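PDB 3OTN: SusD superfamily protein from Parabacteroides distasonis, which probably binds nutrients, most likely carbohydrates, at the bacterial outer membrane, as a member of the SusD family. Local coordinates for residues T31-M36 with E80-D85; I45-Y50 with S76-D81; A88-C93 with L124-L129; L353-Y358 with Y420-W425. One frame throughout, in Å; residues are numbered along the deposited sequence.

Contact 1 of 4, residues T31-M36 with E80-D85. With ACT (acetate ion), chain E.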
# COMPACT_ATOMS: atom_id res chain seq x y z
N THR A 31 -1.29 12.24 0.14
CA THR A 31 -2.72 12.07 0.22
C THR A 31 -3.21 11.01 -0.75
O THR A 31 -4.12 10.27 -0.42
CB THR A 31 -3.46 13.37 -0.06
OG1 THR A 31 -3.05 13.85 -1.35
CG2 THR A 31 -3.18 14.41 1.03
N VAL A 32 -2.55 10.85 -1.89
CA VAL A 32 -3.01 9.87 -2.90
C VAL A 32 -3.05 8.42 -2.38
O VAL A 32 -3.85 7.60 -2.86
CB VAL A 32 -2.18 9.93 -4.22
CG1 VAL A 32 -0.79 9.29 -4.02
CG2 VAL A 32 -2.93 9.28 -5.35
N PHE A 33 -2.20 8.09 -1.40
CA PHE A 33 -2.10 6.71 -0.90
C PHE A 33 -3.31 6.34 -0.03
O PHE A 33 -3.52 5.15 0.25
CB PHE A 33 -0.77 6.47 -0.15
CG PHE A 33 0.45 6.84 -0.97
CD1 PHE A 33 0.63 6.30 -2.24
CD2 PHE A 33 1.40 7.71 -0.48
CE1 PHE A 33 1.72 6.68 -3.03
CE2 PHE A 33 2.50 8.09 -1.26
CZ PHE A 33 2.64 7.59 -2.55
N ASN A 34 -4.06 7.35 0.43
CA ASN A 34 -5.35 7.12 1.12
C ASN A 34 -6.07 8.43 1.18
O ASN A 34 -5.76 9.30 2.00
CB ASN A 34 -5.12 6.55 2.53
CG ASN A 34 -6.40 6.18 3.25
OD1 ASN A 34 -7.40 6.85 3.12
ND2 ASN A 34 -6.34 5.11 4.05
N LYS A 35 -7.00 8.62 0.26
CA LYS A 35 -7.84 9.77 0.30
C LYS A 35 -9.20 9.45 -0.29
O LYS A 35 -9.34 8.58 -1.17
CB LYS A 35 -7.22 10.95 -0.45
CG LYS A 35 -7.13 10.81 -1.97
CD LYS A 35 -6.71 12.13 -2.63
CE LYS A 35 -7.40 12.34 -3.96
NZ LYS A 35 -6.92 13.58 -4.68
N MSE A 36 -10.18 10.24 0.14
CA MSE A 36 -11.54 10.11 -0.35
C MSE A 36 -11.63 10.73 -1.74
O MSE A 36 -11.00 11.77 -2.01
CB MSE A 36 -12.52 10.79 0.57
CG MSE A 36 -12.55 10.25 2.00
SE MSE A 36 -12.84 8.33 2.27
CE MSE A 36 -14.62 8.18 1.38
N GLU A 80 -8.00 8.17 -12.28
CA GLU A 80 -7.71 9.60 -12.48
C GLU A 80 -6.97 10.20 -11.30
O GLU A 80 -6.03 10.97 -11.47
CB GLU A 80 -9.00 10.41 -12.70
CG GLU A 80 -9.47 10.36 -14.10
CD GLU A 80 -10.82 11.00 -14.29
OE1 GLU A 80 -11.83 10.47 -13.75
OE2 GLU A 80 -10.87 12.00 -15.02
N ASP A 81 -7.43 9.86 -10.10
CA ASP A 81 -6.87 10.41 -8.85
C ASP A 81 -5.42 9.95 -8.69
O ASP A 81 -4.55 10.74 -8.33
CB ASP A 81 -7.71 9.97 -7.65
CG ASP A 81 -9.20 10.29 -7.83
OD1 ASP A 81 -9.58 11.41 -7.49
OD2 ASP A 81 -9.94 9.46 -8.41
N TRP A 82 -5.20 8.68 -8.96
CA TRP A 82 -3.88 8.11 -8.84
C TRP A 82 -2.92 8.73 -9.83
O TRP A 82 -1.82 9.10 -9.44
CB TRP A 82 -3.87 6.59 -9.01
CG TRP A 82 -4.21 5.82 -7.79
CD1 TRP A 82 -5.42 5.28 -7.46
CD2 TRP A 82 -3.32 5.45 -6.75
NE1 TRP A 82 -5.35 4.60 -6.26
CE2 TRP A 82 -4.06 4.70 -5.80
CE3 TRP A 82 -1.97 5.68 -6.51
CZ2 TRP A 82 -3.48 4.16 -4.64
CZ3 TRP A 82 -1.40 5.17 -5.34
CH2 TRP A 82 -2.15 4.39 -4.44
N TRP A 83 -3.34 8.88 -11.09
CA TRP A 83 -2.47 9.49 -12.10
C TRP A 83 -2.17 10.97 -11.81
O TRP A 83 -1.03 11.37 -11.79
CB TRP A 83 -3.13 9.39 -13.48
CG TRP A 83 -2.29 9.85 -14.61
CD1 TRP A 83 -2.16 11.13 -15.07
CD2 TRP A 83 -1.51 9.04 -15.46
NE1 TRP A 83 -1.32 11.17 -16.16
CE2 TRP A 83 -0.89 9.90 -16.42
CE3 TRP A 83 -1.24 7.67 -15.51
CZ2 TRP A 83 -0.03 9.42 -17.41
CZ3 TRP A 83 -0.37 7.18 -16.51
CH2 TRP A 83 0.20 8.06 -17.45
N GLN A 84 -3.20 11.76 -11.61
CA GLN A 84 -3.04 13.20 -11.42
C GLN A 84 -2.25 13.53 -10.16
O GLN A 84 -1.36 14.39 -10.20
CB GLN A 84 -4.40 13.90 -11.38
CG GLN A 84 -5.15 13.83 -12.68
CD GLN A 84 -6.55 14.44 -12.61
OE1 GLN A 84 -6.98 14.97 -11.58
NE2 GLN A 84 -7.27 14.37 -13.73
N ASP A 85 -2.52 12.83 -9.06
CA ASP A 85 -1.84 13.18 -7.79
C ASP A 85 -0.43 12.69 -7.74
O ASP A 85 0.40 13.38 -7.20
CB ASP A 85 -2.55 12.62 -6.56
CG ASP A 85 -3.87 13.32 -6.26
OD1 ASP A 85 -4.24 14.32 -6.93
OD2 ASP A 85 -4.54 12.81 -5.36
C ACT E . 1.34 13.34 -17.22
O ACT E . 0.51 12.71 -17.93
OXT ACT E . 1.02 14.42 -16.65
CH3 ACT E . 2.71 12.80 -17.07
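Val32 and Asp85 bring their CA atoms to 6.0 Å of each other where the 3-10 turn 31-33 and the loop behind it lie against one side of helix 79-100. The two side chains slide past each other: Val32 CB and CG2, the latter anti to the backbone N, lie alongside Asp85 CB, each at 3.6 Å, and CG2 also meets the indole rim of Trp82 at CE3. Beside it, the Val32 carbonyl oxygen lies over one face of the Trp82 ring, 3.8 Å above the plane and offset toward the rim. That oxygen accepts a bond from Thr44 OG1, while Trp82 NE1 donates to Thr44 O, so one threonine ties both sides of the contact. Phe33 and Trp82 cross at about a right angle; Trp82 CZ3 reaches the edge of the phenyl ring, 3.9 Å from Phe33 CD1.

The charged part is a salt bridge. Lys35 CG stands between the backbone N and the carbonyl carbon (chi1 69°), and the chain bends at chi3 to bring NZ 2.6 Å from Asp85 OD2, on that oxygen's syn lone pair. Asp81 OD1 is farther off, 4.4 Å from Lys35 NZ, and would add to the negative field around the ammonium without bonding it. Trp83 leaves the helix away from the turn, and its NE1 donates to an acetate O at 3.0 Å, the ion probably coming from the crystallisation liquor. The whole is a loop packed on a long helix, joined by Trp82 packing and the Lys35-Asp85 salt bridge, within the helical N-terminal part of a SusD-type fold, whose family belongs to the TPR clan.

Contact 2 of 4, residues I45-Y50 with S76-D81; sequences ILLLEY and SLYIED
Leu46 O takes two backbone donors, Tyr50 N at 2.9 Å and Glu49 N at 3.1 Å, and this double grip closes a helical turn that presents Leu46, Leu47 and Tyr50 to Tyr78. No hydrogen bond joins the two segments; the contact is apolar and turns on the Tyr78 ring. Leu46 CB lies over one face of it, offset toward the rim, and Leu77 CB covers the opposite face 3.6 Å above the plane, over its centre. Leu46 CD1 also reaches the phenol end, 3.3 Å from Tyr78 OH. Tyr50 comes across at about a right angle, its CE2 lying 4.1 Å from Tyr78 CE2. Two hydroxyls leave the cluster for outside carbonyls, Tyr78 OH to Ser62 O and Tyr50 OH to Ser284 O. With an alanine in place of Tyr78, the Ser62 carbonyl would probably lose its phenol partner and a gap would open between Leu46 and Leu77. Leu47 CG is anti to the backbone N (chi1 -176°), which sends CD1 to Ile79 CG2 at 3.9 Å, while Leu47 CB rests against Tyr78 CB. Tyr78 is the N-cap residue of helix 79-100, so segment 45-50 packs on the very start of that helix; Ile132 and Phe133 of helix 108-133 touch Leu47 and Ile79 respectively, and Thr37 of strand 36-37 touches Tyr78.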
# COMPACT_ATOMS: atom_id res chain seq x y z
N ILE A 45 -7.58 3.83 -2.04
CA ILE A 45 -7.18 2.48 -1.61
C ILE A 45 -7.98 1.36 -2.25
O ILE A 45 -7.49 0.23 -2.35
CB ILE A 45 -7.19 2.26 -0.08
CG1 ILE A 45 -8.62 2.24 0.51
CG2 ILE A 45 -6.26 3.26 0.63
CD1 ILE A 45 -8.62 1.91 2.03
N LEU A 46 -9.19 1.67 -2.72
CA LEU A 46 -10.04 0.66 -3.30
C LEU A 46 -9.52 0.11 -4.62
O LEU A 46 -9.81 -1.06 -4.92
CB LEU A 46 -11.49 1.17 -3.47
CG LEU A 46 -12.27 1.61 -2.25
CD1 LEU A 46 -13.58 2.23 -2.66
CD2 LEU A 46 -12.50 0.46 -1.22
N LEU A 47 -8.79 0.92 -5.39
CA LEU A 47 -8.25 0.49 -6.69
C LEU A 47 -7.41 -0.76 -6.55
O LEU A 47 -7.47 -1.66 -7.41
CB LEU A 47 -7.37 1.59 -7.35
CG LEU A 47 -6.83 1.28 -8.78
CD1 LEU A 47 -7.97 1.10 -9.81
CD2 LEU A 47 -5.86 2.37 -9.28
N LEU A 48 -6.62 -0.80 -5.48
CA LEU A 48 -5.68 -1.89 -5.22
C LEU A 48 -6.28 -3.06 -4.46
O LEU A 48 -5.60 -4.04 -4.25
CB LEU A 48 -4.45 -1.35 -4.49
CG LEU A 48 -3.72 -0.15 -5.12
CD1 LEU A 48 -2.57 0.28 -4.23
CD2 LEU A 48 -3.22 -0.45 -6.52
N GLU A 49 -7.54 -2.95 -4.05
CA GLU A 49 -8.26 -4.06 -3.42
C GLU A 49 -9.33 -4.68 -4.27
O GLU A 49 -9.71 -5.84 -4.06
CB GLU A 49 -8.86 -3.62 -2.09
CG GLU A 49 -7.79 -3.10 -1.07
CD GLU A 49 -6.75 -4.15 -0.70
OE1 GLU A 49 -7.06 -5.37 -0.65
OE2 GLU A 49 -5.59 -3.76 -0.44
N TYR A 50 -9.86 -3.91 -5.22
CA TYR A 50 -11.02 -4.41 -5.99
C TYR A 50 -10.74 -5.48 -7.01
O TYR A 50 -11.69 -6.16 -7.42
CB TYR A 50 -11.81 -3.26 -6.59
CG TYR A 50 -12.77 -2.53 -5.66
CD1 TYR A 50 -13.12 -3.01 -4.40
CD2 TYR A 50 -13.41 -1.38 -6.12
CE1 TYR A 50 -14.07 -2.34 -3.63
CE2 TYR A 50 -14.33 -0.71 -5.34
CZ TYR A 50 -14.65 -1.19 -4.10
OH TYR A 50 -15.60 -0.49 -3.37
N SER A 76 -13.28 4.22 -15.62
CA SER A 76 -13.44 3.71 -14.24
C SER A 76 -12.93 4.69 -13.17
O SER A 76 -12.12 5.57 -13.42
CB SER A 76 -12.79 2.34 -14.09
OG SER A 76 -13.54 1.38 -14.88
N LEU A 77 -13.47 4.55 -11.97
CA LEU A 77 -13.04 5.36 -10.85
C LEU A 77 -11.60 5.10 -10.42
O LEU A 77 -10.97 4.09 -10.80
CB LEU A 77 -14.01 5.13 -9.68
CG LEU A 77 -15.47 5.53 -9.88
CD1 LEU A 77 -16.29 5.20 -8.66
CD2 LEU A 77 -15.59 7.02 -10.24
N TYR A 78 -11.10 6.01 -9.59
CA TYR A 78 -9.79 5.94 -8.91
C TYR A 78 -8.58 6.21 -9.78
O TYR A 78 -7.64 6.85 -9.32
CB TYR A 78 -9.61 4.61 -8.15
CG TYR A 78 -10.87 4.16 -7.49
CD1 TYR A 78 -11.51 4.98 -6.58
CD2 TYR A 78 -11.48 2.94 -7.82
CE1 TYR A 78 -12.71 4.63 -6.00
CE2 TYR A 78 -12.72 2.55 -7.22
CZ TYR A 78 -13.31 3.42 -6.30
OH TYR A 78 -14.52 3.13 -5.67
N ILE A 79 -8.55 5.68 -11.00
CA ILE A 79 -7.40 5.79 -11.85
C ILE A 79 -7.02 7.28 -12.13
O ILE A 79 -5.84 7.61 -12.20
CB ILE A 79 -7.51 4.95 -13.17
CG1 ILE A 79 -8.70 5.42 -14.03
CG2 ILE A 79 -7.58 3.42 -12.86
CD1 ILE A 79 -8.88 4.65 -15.30
N GLU A 80 -8.00 8.17 -12.28
CA GLU A 80 -7.71 9.60 -12.48
C GLU A 80 -6.97 10.20 -11.30
O GLU A 80 -6.03 10.97 -11.47
CB GLU A 80 -9.00 10.41 -12.70
CG GLU A 80 -9.47 10.36 -14.10
CD GLU A 80 -10.82 11.00 -14.29
OE1 GLU A 80 -11.83 10.47 -13.75
OE2 GLU A 80 -10.87 12.00 -15.02
N ASP A 81 -7.43 9.86 -10.10
CA ASP A 81 -6.87 10.41 -8.85
C ASP A 81 -5.42 9.95 -8.69
O ASP A 81 -4.55 10.74 -8.33
CB ASP A 81 -7.71 9.97 -7.65
CG ASP A 81 -9.20 10.29 -7.83
OD1 ASP A 81 -9.58 11.41 -7.49
OD2 ASP A 81 -9.94 9.46 -8.41

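Contact 3 of 4, residues A88-C93 with L124-L129; sequences AGIANC and LYYFYL
Ile90 touches Tyr125, Tyr126 and Leu129 in a pair of consecutive antiparallel helices, 79-100 and 108-133, a helical hairpin of the kind found in the TPR clan. The axes of the two segments approach to 9.8 Å and run at 152° to each other. Ile90 and Tyr126 meet at about a right angle: CD1 stands over the centre of the phenol ring, 3.5 Å from the centroid and only 9° off the normal, a clean CH-pi contact. Toward Tyr125, Ile90 slides past in the opposite direction, with CG1 against Tyr125 CB. Gly89 CA lies over one face of the Tyr125 ring, 4.0 Å from its centroid and 29° off the normal, a second CH-pi contact. Cys93 SG meets the same ring at its edge, a sulfur-aromatic contact 4.0 Å from Tyr125 CE2. Both hydroxyls are bonded beyond the pair, Tyr125 OH to Ala26 O and Tyr126 OH to Ile139 O; these bonds hold the phenol ends in place, while Gly89 CA and Ile90 CD1 over the faces limit how far the rings can turn. Ile90 and Leu129 reach toward each other tip to tip, and here the packing is tight: CD1 to CD1 is 3.4 Å.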
# COMPACT_ATOMS: atom_id res chain seq x y z
N ALA A 88 1.30 15.20 -9.87
CA ALA A 88 1.43 16.47 -9.11
C ALA A 88 2.56 16.35 -8.09
O ALA A 88 3.35 17.26 -7.93
CB ALA A 88 0.09 16.86 -8.41
N GLY A 89 2.62 15.22 -7.38
CA GLY A 89 3.71 14.95 -6.45
C GLY A 89 5.09 14.98 -7.09
O GLY A 89 6.02 15.56 -6.52
N ILE A 90 5.20 14.37 -8.28
CA ILE A 90 6.44 14.34 -9.06
C ILE A 90 6.83 15.75 -9.47
O ILE A 90 8.01 16.12 -9.34
CB ILE A 90 6.32 13.34 -10.29
CG1 ILE A 90 6.38 11.89 -9.78
CG2 ILE A 90 7.46 13.59 -11.34
CD1 ILE A 90 5.62 10.89 -10.70
N ALA A 91 5.85 16.56 -9.88
CA ALA A 91 6.11 17.99 -10.23
C ALA A 91 6.62 18.75 -9.02
O ALA A 91 7.56 19.55 -9.14
CB ALA A 91 4.87 18.72 -10.84
N ASN A 92 6.03 18.48 -7.85
CA ASN A 92 6.54 19.07 -6.60
C ASN A 92 7.97 18.67 -6.34
O ASN A 92 8.78 19.51 -5.99
CB ASN A 92 5.68 18.70 -5.35
CG ASN A 92 4.32 19.40 -5.33
OD1 ASN A 92 4.20 20.54 -5.75
ND2 ASN A 92 3.32 18.71 -4.81
N CYS A 93 8.28 17.39 -6.53
CA CYS A 93 9.63 16.89 -6.32
C CYS A 93 10.64 17.48 -7.28
O CYS A 93 11.78 17.80 -6.85
CB CYS A 93 9.70 15.37 -6.43
SG CYS A 93 8.74 14.42 -5.21
N LEU A 124 9.09 6.93 -4.97
CA LEU A 124 7.86 6.36 -4.43
C LEU A 124 6.66 6.58 -5.38
O LEU A 124 5.93 5.64 -5.73
CB LEU A 124 7.57 6.93 -3.03
CG LEU A 124 6.33 6.37 -2.27
CD1 LEU A 124 6.50 4.89 -1.94
CD2 LEU A 124 5.98 7.21 -1.07
N TYR A 125 6.49 7.82 -5.83
CA TYR A 125 5.37 8.16 -6.72
C TYR A 125 5.47 7.35 -8.03
O TYR A 125 4.47 6.79 -8.48
CB TYR A 125 5.34 9.65 -7.05
CG TYR A 125 4.95 10.54 -5.88
CD1 TYR A 125 3.76 10.31 -5.17
CD2 TYR A 125 5.69 11.63 -5.54
CE1 TYR A 125 3.38 11.11 -4.14
CE2 TYR A 125 5.33 12.45 -4.48
CZ TYR A 125 4.18 12.18 -3.78
OH TYR A 125 3.80 12.99 -2.75
N TYR A 126 6.68 7.29 -8.60
CA TYR A 126 6.91 6.56 -9.84
C TYR A 126 6.73 5.06 -9.68
O TYR A 126 6.22 4.41 -10.58
CB TYR A 126 8.29 6.85 -10.43
CG TYR A 126 8.29 8.02 -11.36
CD1 TYR A 126 7.59 7.96 -12.59
CD2 TYR A 126 8.95 9.19 -11.04
CE1 TYR A 126 7.60 9.04 -13.46
CE2 TYR A 126 8.98 10.27 -11.91
CZ TYR A 126 8.28 10.22 -13.10
OH TYR A 126 8.29 11.32 -13.94
N PHE A 127 7.13 4.52 -8.53
CA PHE A 127 6.97 3.08 -8.26
C PHE A 127 5.50 2.70 -8.22
O PHE A 127 5.16 1.63 -8.69
CB PHE A 127 7.71 2.70 -6.95
CG PHE A 127 7.77 1.23 -6.67
CD1 PHE A 127 8.18 0.32 -7.64
CD2 PHE A 127 7.51 0.76 -5.39
CE1 PHE A 127 8.29 -1.04 -7.33
CE2 PHE A 127 7.63 -0.59 -5.07
CZ PHE A 127 7.99 -1.50 -6.04
N TYR A 128 4.64 3.55 -7.65
CA TYR A 128 3.19 3.30 -7.70
C TYR A 128 2.70 3.43 -9.16
O TYR A 128 2.05 2.51 -9.67
CB TYR A 128 2.40 4.22 -6.79
CG TYR A 128 2.38 3.73 -5.39
CD1 TYR A 128 3.52 3.84 -4.58
CD2 TYR A 128 1.28 3.03 -4.88
CE1 TYR A 128 3.53 3.33 -3.26
CE2 TYR A 128 1.28 2.54 -3.59
CZ TYR A 128 2.38 2.68 -2.78
OH TYR A 128 2.34 2.19 -1.49
N LEU A 129 3.09 4.51 -9.84
CA LEU A 129 2.68 4.70 -11.24
C LEU A 129 3.03 3.53 -12.17
O LEU A 129 2.15 3.04 -12.93
CB LEU A 129 3.25 5.99 -11.82
CG LEU A 129 2.62 7.28 -11.35
CD1 LEU A 129 3.54 8.41 -11.87
CD2 LEU A 129 1.20 7.44 -11.91

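Contact 4 of 4, residues L353-Y358 with Y420-W425; sequences LNWSVY and YENKMW
Trp355 offers its indole edge to the loop 420-422, with Tyr420 O and the amide carbon of Asn422 near the ring plane, while a water sits over one face, 3.9 Å above it and offset toward the rim. The tryptophan belongs to strand 355-356 of a small antiparallel sheet, just before a classic beta bulge in which Val357 and Tyr358 both face Tyr251. Trp355 CG is anti to the backbone N (chi1 174°), which swings CH2 to 3.4 Å from Tyr420 O, a buried oxygen that has no polar partner in the model. The Asn422 amide stands nearly upright to the indole, the planes 78° apart, and a second water links the two, accepting from Trp355 NE1 and donating to Asn422 OD1 at 2.7 Å; Asn422 ND2 donates to Ile45 O. The water over the face donates to Ser356 O and Glu421 O, joining the backbones. Lys423 bends at chi2 and passes Tyr358 at about a right angle, NZ coming 3.6 Å from Tyr358 CE1. The same ammonium donates to the Val357 carbonyl and forms a salt bridge with Asp362; Glu421 has its own with Lys338 and Arg359. Replacing Lys423 by a methionine would probably leave the Val357 carbonyl without this donor and Asp362 without its positive mate. Lys423 NZ meets Val357 O at 2.6 Å, nearly in line with the carbonyl, the C=O...N angle being 167°.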
# COMPACT_ATOMS: atom_id res chain seq x y z
N LEU A 353 -5.88 7.80 13.13
CA LEU A 353 -5.11 6.57 12.84
C LEU A 353 -4.37 6.71 11.50
O LEU A 353 -4.99 6.95 10.46
CB LEU A 353 -6.02 5.32 12.81
CG LEU A 353 -5.39 3.95 12.54
CD1 LEU A 353 -4.36 3.50 13.62
CD2 LEU A 353 -6.49 2.86 12.30
N ASN A 354 -3.04 6.51 11.52
CA ASN A 354 -2.22 6.59 10.30
C ASN A 354 -2.55 5.39 9.40
O ASN A 354 -3.10 4.38 9.88
CB ASN A 354 -0.70 6.60 10.65
CG ASN A 354 -0.18 7.99 11.01
OD1 ASN A 354 -0.94 8.93 11.11
ND2 ASN A 354 1.16 8.10 11.20
N TRP A 355 -2.29 5.54 8.10
CA TRP A 355 -2.36 4.44 7.12
C TRP A 355 -0.93 4.07 6.67
O TRP A 355 -0.20 4.92 6.18
CB TRP A 355 -3.21 4.83 5.93
CG TRP A 355 -3.26 3.86 4.79
CD1 TRP A 355 -2.53 3.94 3.62
CD2 TRP A 355 -4.03 2.65 4.69
NE1 TRP A 355 -2.84 2.89 2.80
CE2 TRP A 355 -3.76 2.09 3.43
CE3 TRP A 355 -4.96 2.03 5.52
CZ2 TRP A 355 -4.35 0.91 2.99
CZ3 TRP A 355 -5.58 0.86 5.08
CH2 TRP A 355 -5.26 0.32 3.82
N SER A 356 -0.55 2.81 6.83
CA SER A 356 0.80 2.39 6.47
C SER A 356 1.10 2.33 4.98
O SER A 356 0.28 1.88 4.19
CB SER A 356 1.08 1.02 7.06
OG SER A 356 1.15 1.16 8.43
N VAL A 357 2.29 2.80 4.62
CA VAL A 357 2.89 2.52 3.31
C VAL A 357 3.90 1.35 3.46
O VAL A 357 3.88 0.41 2.67
CB VAL A 357 3.58 3.79 2.72
CG1 VAL A 357 4.35 3.47 1.44
CG2 VAL A 357 2.54 4.87 2.47
N TYR A 358 4.79 1.43 4.45
CA TYR A 358 5.66 0.28 4.83
C TYR A 358 5.66 0.08 6.33
O TYR A 358 5.81 1.04 7.08
CB TYR A 358 7.12 0.45 4.36
CG TYR A 358 7.26 0.26 2.88
CD1 TYR A 358 7.13 -1.00 2.32
CD2 TYR A 358 7.44 1.34 2.03
CE1 TYR A 358 7.18 -1.18 0.95
CE2 TYR A 358 7.50 1.16 0.66
CZ TYR A 358 7.37 -0.11 0.14
OH TYR A 358 7.40 -0.30 -1.20
N TYR A 420 -5.64 -6.45 2.96
CA TYR A 420 -6.36 -5.19 2.91
C TYR A 420 -5.49 -3.99 3.23
O TYR A 420 -6.02 -2.94 3.61
CB TYR A 420 -7.63 -5.24 3.78
CG TYR A 420 -8.46 -6.49 3.44
CD1 TYR A 420 -8.96 -6.67 2.15
CD2 TYR A 420 -8.67 -7.50 4.36
CE1 TYR A 420 -9.68 -7.82 1.81
CE2 TYR A 420 -9.38 -8.66 4.02
CZ TYR A 420 -9.88 -8.81 2.74
OH TYR A 420 -10.60 -9.93 2.37
N GLU A 421 -4.17 -4.15 3.06
CA GLU A 421 -3.17 -3.08 3.27
C GLU A 421 -2.54 -2.60 1.97
O GLU A 421 -1.46 -1.99 1.99
CB GLU A 421 -2.06 -3.59 4.22
CG GLU A 421 -2.48 -3.86 5.64
CD GLU A 421 -1.32 -4.42 6.53
OE1 GLU A 421 -0.22 -3.86 6.53
OE2 GLU A 421 -1.54 -5.42 7.23
N ASN A 422 -3.20 -2.87 0.84
CA ASN A 422 -2.74 -2.43 -0.47
C ASN A 422 -1.41 -3.07 -0.88
O ASN A 422 -0.56 -2.42 -1.51
CB ASN A 422 -2.68 -0.86 -0.55
CG ASN A 422 -4.04 -0.18 -0.87
OD1 ASN A 422 -4.07 1.02 -1.13
ND2 ASN A 422 -5.16 -0.92 -0.81
N LYS A 423 -1.21 -4.33 -0.50
CA LYS A 423 0.02 -5.09 -0.88
C LYS A 423 -0.24 -6.27 -1.79
O LYS A 423 0.62 -6.62 -2.62
CB LYS A 423 0.73 -5.64 0.38
CG LYS A 423 1.14 -4.61 1.39
CD LYS A 423 2.15 -3.64 0.83
CE LYS A 423 2.44 -2.52 1.84
NZ LYS A 423 3.71 -1.89 1.48
N MSE A 424 -1.40 -6.90 -1.59
CA MSE A 424 -1.75 -8.15 -2.24
C MSE A 424 -1.82 -8.01 -3.78
O MSE A 424 -1.33 -8.89 -4.52
CB MSE A 424 -3.09 -8.65 -1.66
CG MSE A 424 -3.56 -9.96 -2.16
SE MSE A 424 -5.35 -10.36 -1.46
CE MSE A 424 -4.84 -10.79 0.39
N TRP A 425 -2.45 -6.94 -4.27
CA TRP A 425 -2.60 -6.76 -5.72
C TRP A 425 -1.20 -6.68 -6.38
O TRP A 425 -0.92 -7.37 -7.35
CB TRP A 425 -3.44 -5.54 -6.08
CG TRP A 425 -3.65 -5.39 -7.57
CD1 TRP A 425 -3.20 -4.39 -8.34
CD2 TRP A 425 -4.30 -6.32 -8.45
NE1 TRP A 425 -3.55 -4.60 -9.64
CE2 TRP A 425 -4.23 -5.77 -9.74
CE3 TRP A 425 -4.93 -7.54 -8.27
CZ2 TRP A 425 -4.76 -6.42 -10.85
CZ3 TRP A 425 -5.45 -8.18 -9.35
CH2 TRP A 425 -5.37 -7.62 -10.63
O HOH W 1 -2.29 2.91 -0.31
O HOH W 2 -0.70 -0.38 4.25

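From the N terminus, contact 1 closes the loop from 31-36 to helix 79-100, and contact 2 closes a shorter one within that span, from 45-50 to the start of the same helix; the two share Glu80 and Asp81. Contact 3 follows in series, pairing the middle of helix 79-100 with helix 108-133. Contact 4 closes its own loop much later, between 353-358 and 420-425, and no two of the loops cross. In space they join: Phe33 packs on Leu124 and Tyr128, and Asn34 on Trp355. Asn422 bonds to Ile45 O and Glu49 OE2, tying the C-terminal part to the N-terminal loop 45-50, while Tyr128 against Val357 links it to helix 108-133.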